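Local coordinates for protein putative modulator of DNA gyrase (PDB 1VPB) that is a putative modulator of DNA gyrase from Bacteroides thetaiotaomicron that may act as a metallopeptidase, at residues G245-V251 with V442-F448; L292-P298 with R318-K324. One frame throughout, in Å; residues are numbered along the deposited sequence. Where two conformers were deposited one is given.

Both contacts illustrate how an antiparallel strand pair absorbs an irregularity: each contains a beta bulge that shifts the register by one residue without ending the pairing. They belong to different sheets of the region assigned to the C-terminal metallopeptidase domain. Interaction 1 pairs residues far apart in sequence, whereas interaction 2 joins neighbouring segments and is nested inside the chain loop that interaction 1 closes. Their centres lie about 24 Å apart and their nearest atoms about 8 Å, so they do not touch. The centre of interaction 2 is about 17 Å, and that of interaction 1 about 25 Å, from the centre of the chain. No metal or ligand forms part of either contact.

Interaction 1: residues G245-V251 with V442-F448; sequences GKYTMVV and VFEGVDF
Met249 threads its side chain between two aromatic residues of 442-448. With CG anti to the backbone N (chi1 -179°), its CG packs at the edge of the Phe448 ring, 3.8 Å from CZ. Met249 SD makes an oblique Met-aromatic contact, 5.1 Å from the Phe448 ring centroid, and the terminal turn brings Met249 CE 3.7 Å from Phe443 CD2. Tyr247 joins the same face, its CD1 3.6 Å from Phe448 CD1 and the two rings nearly perpendicular. On the other face Lys246 bends at chi2 so that NZ forms a salt bridge with Asp447 OD2 (2.9 Å), approaching from above the carboxylate plane. Thr248 OG1 donates to the syn side of Glu444 OE1 at 2.8 Å, although 34° out of plane.

Paired backbone bonds join Gly245 with Phe448, Tyr247 with Val446 and Met249 with Phe443. Between the last two the register slips by one, and 442-448 turns its corner at Glu444 and Gly445. Farther out, Val412 packs on Met249, Trp420 meets Phe443 edge-to-face, and Tyr247 OH bonds to Gln243 O. Apolar packing thus spans the bulge, a hydroxyl-carboxylate bond ties the strands there, and the salt bridge joins them at the exposed Lys246-Asp447 end.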
# COMPACT_ATOMS: atom_id res chain seq x y z
N GLY A 245 30.73 10.31 14.42
CA GLY A 245 31.63 11.31 13.84
C GLY A 245 31.60 11.29 12.34
O GLY A 245 30.68 10.74 11.74
N LYS A 246 32.62 11.88 11.72
CA LYS A 246 32.69 11.89 10.24
C LYS A 246 33.32 10.60 9.76
O LYS A 246 34.33 10.18 10.33
CB LYS A 246 33.63 12.99 9.77
CG LYS A 246 33.21 14.41 10.12
CD LYS A 246 32.09 14.87 9.29
CE LYS A 246 31.66 16.27 9.67
NZ LYS A 246 30.71 16.75 8.69
N TYR A 247 32.79 10.06 8.68
CA TYR A 247 33.40 8.91 8.01
C TYR A 247 33.26 9.10 6.52
O TYR A 247 32.33 9.75 6.06
CB TYR A 247 32.66 7.62 8.35
CG TYR A 247 32.79 7.13 9.78
CD1 TYR A 247 31.93 7.60 10.78
CD2 TYR A 247 33.72 6.15 10.13
CE1 TYR A 247 32.03 7.12 12.10
CE2 TYR A 247 33.82 5.68 11.42
CZ TYR A 247 32.97 6.16 12.40
OH TYR A 247 33.08 5.67 13.70
N THR A 248 34.13 8.46 5.75
CA THR A 248 33.87 8.25 4.33
C THR A 248 32.71 7.25 4.19
O THR A 248 32.76 6.18 4.80
CB THR A 248 35.08 7.63 3.66
OG1 THR A 248 36.23 8.48 3.83
CG2 THR A 248 34.87 7.48 2.15
N MET A 249 31.69 7.59 3.42
CA MET A 249 30.57 6.68 3.21
C MET A 249 30.66 6.01 1.85
O MET A 249 30.72 6.68 0.83
CB MET A 249 29.24 7.42 3.34
CG MET A 249 28.05 6.48 3.16
SD MET A 249 26.42 7.13 3.48
CE MET A 249 26.31 8.49 2.35
N VAL A 250 30.68 4.67 1.86
CA VAL A 250 30.59 3.90 0.62
C VAL A 250 29.17 3.27 0.57
O VAL A 250 28.67 2.76 1.57
CB VAL A 250 31.68 2.81 0.52
CG1 VAL A 250 31.59 2.10 -0.84
CG2 VAL A 250 33.07 3.43 0.70
N VAL A 251 28.53 3.35 -0.59
CA VAL A 251 27.19 2.76 -0.77
C VAL A 251 27.17 1.82 -1.96
O VAL A 251 27.66 2.15 -3.04
CB VAL A 251 26.13 3.85 -0.97
CG1 VAL A 251 24.71 3.22 -0.87
CG2 VAL A 251 26.30 4.97 0.03
N VAL A 442 30.97 6.82 -3.45
CA VAL A 442 31.80 7.17 -2.34
C VAL A 442 31.66 8.66 -2.06
O VAL A 442 31.82 9.49 -2.95
CB VAL A 442 33.31 6.90 -2.61
CG1 VAL A 442 34.10 7.22 -1.39
CG2 VAL A 442 33.55 5.42 -3.05
N PHE A 443 31.34 8.97 -0.81
CA PHE A 443 31.17 10.34 -0.35
C PHE A 443 32.15 10.59 0.78
O PHE A 443 32.34 9.74 1.65
CB PHE A 443 29.77 10.53 0.22
CG PHE A 443 28.66 10.29 -0.73
CD1 PHE A 443 28.12 11.35 -1.49
CD2 PHE A 443 28.06 9.03 -0.85
CE1 PHE A 443 27.04 11.15 -2.33
CE2 PHE A 443 26.97 8.84 -1.71
CZ PHE A 443 26.47 9.91 -2.46
N GLU A 444 32.77 11.78 0.81
CA GLU A 444 33.66 12.09 1.91
C GLU A 444 32.99 12.94 2.98
O GLU A 444 32.18 13.81 2.67
CB GLU A 444 34.88 12.85 1.40
CG GLU A 444 35.84 12.05 0.55
CD GLU A 444 36.57 10.95 1.30
OE1 GLU A 444 36.51 10.95 2.55
OE2 GLU A 444 37.19 10.09 0.61
N GLY A 445 33.40 12.73 4.23
CA GLY A 445 33.06 13.62 5.34
C GLY A 445 31.57 13.60 5.66
O GLY A 445 30.93 14.65 5.71
N VAL A 446 31.04 12.40 5.85
CA VAL A 446 29.61 12.20 6.10
C VAL A 446 29.44 11.90 7.60
O VAL A 446 30.23 11.16 8.19
CB VAL A 446 29.06 11.04 5.27
CG1 VAL A 446 27.59 10.75 5.61
CG2 VAL A 446 29.18 11.36 3.77
N ASP A 447 28.41 12.50 8.20
CA ASP A 447 28.09 12.36 9.61
C ASP A 447 27.27 11.12 9.92
O ASP A 447 26.20 10.89 9.32
CB ASP A 447 27.34 13.61 10.10
CG ASP A 447 28.26 14.70 10.47
OD1 ASP A 447 29.05 14.50 11.43
OD2 ASP A 447 28.27 15.78 9.87
N PHE A 448 27.82 10.32 10.83
CA PHE A 448 27.13 9.16 11.41
C PHE A 448 27.04 9.35 12.92
O PHE A 448 28.03 9.76 13.56
CB PHE A 448 27.88 7.85 11.13
CG PHE A 448 27.96 7.48 9.68
CD1 PHE A 448 28.90 8.11 8.85
CD2 PHE A 448 27.14 6.49 9.15
CE1 PHE A 448 28.99 7.78 7.52
CE2 PHE A 448 27.21 6.16 7.81
CZ PHE A 448 28.13 6.80 6.98

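Interaction 2: residues L292-P298 with R318-K324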
# COMPACT_ATOMS: atom_id res chain seq x y z
N LEU A 292 29.37 14.11 -10.14
CA LEU A 292 27.96 13.79 -10.40
C LEU A 292 27.55 14.23 -11.80
O LEU A 292 27.25 15.38 -12.04
CB LEU A 292 27.02 14.45 -9.39
CG LEU A 292 25.50 14.23 -9.55
CD1 LEU A 292 25.22 12.73 -9.57
CD2 LEU A 292 24.69 14.92 -8.46
N THR A 293 27.52 13.26 -12.68
CA THR A 293 26.94 13.39 -13.99
C THR A 293 25.88 12.33 -14.16
O THR A 293 26.10 11.13 -13.95
CB THR A 293 28.07 13.29 -15.06
OG1 THR A 293 28.93 14.41 -14.93
CG2 THR A 293 27.50 13.39 -16.46
N LEU A 294 24.70 12.79 -14.56
CA LEU A 294 23.50 12.01 -14.55
C LEU A 294 22.68 12.41 -15.76
O LEU A 294 22.42 13.59 -15.95
CB LEU A 294 22.70 12.28 -13.29
CG LEU A 294 21.50 11.34 -13.06
CD1 LEU A 294 21.86 9.90 -12.73
CD2 LEU A 294 20.63 11.93 -11.94
N THR A 295 22.31 11.43 -16.58
CA THR A 295 21.47 11.70 -17.74
C THR A 295 20.21 10.86 -17.66
O THR A 295 20.18 9.77 -17.05
CB THR A 295 22.18 11.42 -19.07
OG1 THR A 295 22.66 10.09 -19.04
CG2 THR A 295 23.42 12.26 -19.22
N ASP A 296 19.19 11.33 -18.36
CA ASP A 296 17.97 10.56 -18.61
C ASP A 296 18.09 10.00 -20.03
O ASP A 296 18.32 10.77 -20.96
CB ASP A 296 16.74 11.49 -18.50
CG ASP A 296 15.42 10.79 -18.54
OD1 ASP A 296 15.32 9.54 -18.34
OD2 ASP A 296 14.42 11.48 -18.79
N GLU A 297 18.04 8.68 -20.15
CA GLU A 297 18.30 7.96 -21.38
C GLU A 297 17.10 7.13 -21.76
O GLU A 297 17.11 5.92 -21.55
CB GLU A 297 19.45 7.00 -21.12
CG GLU A 297 20.71 7.76 -20.76
CD GLU A 297 21.39 8.33 -21.93
OE1 GLU A 297 20.91 8.08 -23.10
OE2 GLU A 297 22.45 8.98 -21.65
N PRO A 298 16.03 7.77 -22.21
CA PRO A 298 14.76 7.05 -22.41
C PRO A 298 14.72 6.07 -23.59
O PRO A 298 13.73 5.31 -23.75
CB PRO A 298 13.72 8.17 -22.65
CG PRO A 298 14.54 9.37 -23.01
CD PRO A 298 15.90 9.23 -22.45
N ARG A 318 16.59 12.42 -24.67
CA ARG A 318 17.77 12.45 -23.81
C ARG A 318 17.98 13.79 -23.19
O ARG A 318 17.88 14.81 -23.88
CB ARG A 318 19.00 12.09 -24.63
CG ARG A 318 19.02 10.69 -25.09
CD ARG A 318 20.44 10.16 -25.62
NE ARG A 318 21.51 10.76 -24.81
CZ ARG A 318 22.60 10.18 -24.35
NH1 ARG A 318 22.87 8.90 -24.60
NH2 ARG A 318 23.42 10.90 -23.60
N ARG A 319 18.26 13.83 -21.89
CA ARG A 319 18.56 15.07 -21.20
C ARG A 319 19.68 14.89 -20.19
O ARG A 319 19.80 13.86 -19.53
CB ARG A 319 17.35 15.56 -20.40
CG ARG A 319 16.27 16.26 -21.24
CD ARG A 319 15.18 16.93 -20.43
NE ARG A 319 14.24 17.64 -21.28
CZ ARG A 319 13.18 17.09 -21.89
NH1 ARG A 319 12.92 15.80 -21.75
NH2 ARG A 319 12.40 17.83 -22.65
N SER A 320 20.46 15.95 -20.06
CA SER A 320 21.39 16.12 -18.98
C SER A 320 20.58 16.54 -17.74
O SER A 320 19.91 17.56 -17.75
CB SER A 320 22.36 17.25 -19.30
OG SER A 320 23.18 17.48 -18.20
N ILE A 321 20.68 15.75 -16.69
CA ILE A 321 20.11 16.14 -15.39
C ILE A 321 21.16 16.88 -14.59
O ILE A 321 20.94 18.05 -14.23
CB ILE A 321 19.56 14.94 -14.63
CG1 ILE A 321 18.40 14.34 -15.43
CG2 ILE A 321 19.11 15.37 -13.22
CD1 ILE A 321 17.95 13.02 -14.96
N PHE A 322 22.31 16.22 -14.37
CA PHE A 322 23.48 16.90 -13.82
C PHE A 322 24.66 16.70 -14.79
O PHE A 322 24.89 15.56 -15.25
CB PHE A 322 23.88 16.29 -12.49
CG PHE A 322 22.97 16.62 -11.37
CD1 PHE A 322 23.14 17.80 -10.68
CD2 PHE A 322 21.98 15.73 -10.96
CE1 PHE A 322 22.32 18.12 -9.61
CE2 PHE A 322 21.12 16.07 -9.93
CZ PHE A 322 21.30 17.27 -9.25
N ASP A 323 25.38 17.79 -15.03
CA ASP A 323 26.63 17.76 -15.79
C ASP A 323 27.73 18.28 -14.88
O ASP A 323 27.81 19.49 -14.60
CB ASP A 323 26.43 18.61 -17.04
CG ASP A 323 27.65 18.67 -17.92
OD1 ASP A 323 28.63 17.94 -17.70
OD2 ASP A 323 27.69 19.47 -18.86
N LYS A 324 28.51 17.35 -14.35
CA LYS A 324 29.59 17.65 -13.45
C LYS A 324 29.10 18.59 -12.35
O LYS A 324 29.72 19.61 -12.04
CB LYS A 324 30.78 18.27 -14.23
CG LYS A 324 31.49 17.24 -15.14
CD LYS A 324 32.65 17.88 -15.91
CE LYS A 324 33.08 17.02 -17.09
NZ LYS A 324 33.45 15.63 -16.69
O HOH W 1 31.03 14.17 -16.98
O HOH W 2 14.59 13.61 -20.50
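Leu292 CD2 sits over the centre of one face of the Phe322 ring, 3.7 Å from the centroid and only 10° off the normal, a CH-pi contact. Leu292 CG lies anti to its own backbone N (chi1 179°), which carries the branch across to the ring. Leu294 CD2 comes instead to the ring's edge, near its plane and 4.2 Å from Phe322 CD2. The Arg318 guanidinium receives the Glu297 carboxylate over one face, the two planes 84° apart. Arg318 NH1 and Glu297 OE1 form this salt bridge at a very short 2.6 Å, so its fine geometry is doubtful. The Arg319 guanidinium holds a water at its edge, in plane; that water accepts from Arg319 NH1 and donates to Asp296 OD2, spanning two opposite charges that do not meet directly.

Behind these groups runs a classic beta bulge. Ile321 and Phe322 both face Leu294, whose O accepts from Ile321 N at 2.9 Å and from Phe322 N at 3.1 Å. Leu294 N returns a bond to Phe322 O, and two backbone bonds pair Asp296 with Arg319. At the far end Lys324 N donates to Thr293 OG1 (3.0 Å), while a second water links that hydroxyl to Lys324 NZ.

A second shell fixes the polar ends. Thr295 OG1 donates to Glu297 OE2 on its anti side, steadying the carboxylate, and Asp296 OD1 accepts from Ser350 N and Ile351 N. Helix 256-265 packs against Leu294, through Leu260 and Ile264, and against Phe322, through Met263. The contact therefore joins an antiparallel strand pair to this helix. Glu297, with Arg318 and Thr295 OG1, and Asp296, with two backbone N-H groups and the water, would probably be stabilised as carboxylates.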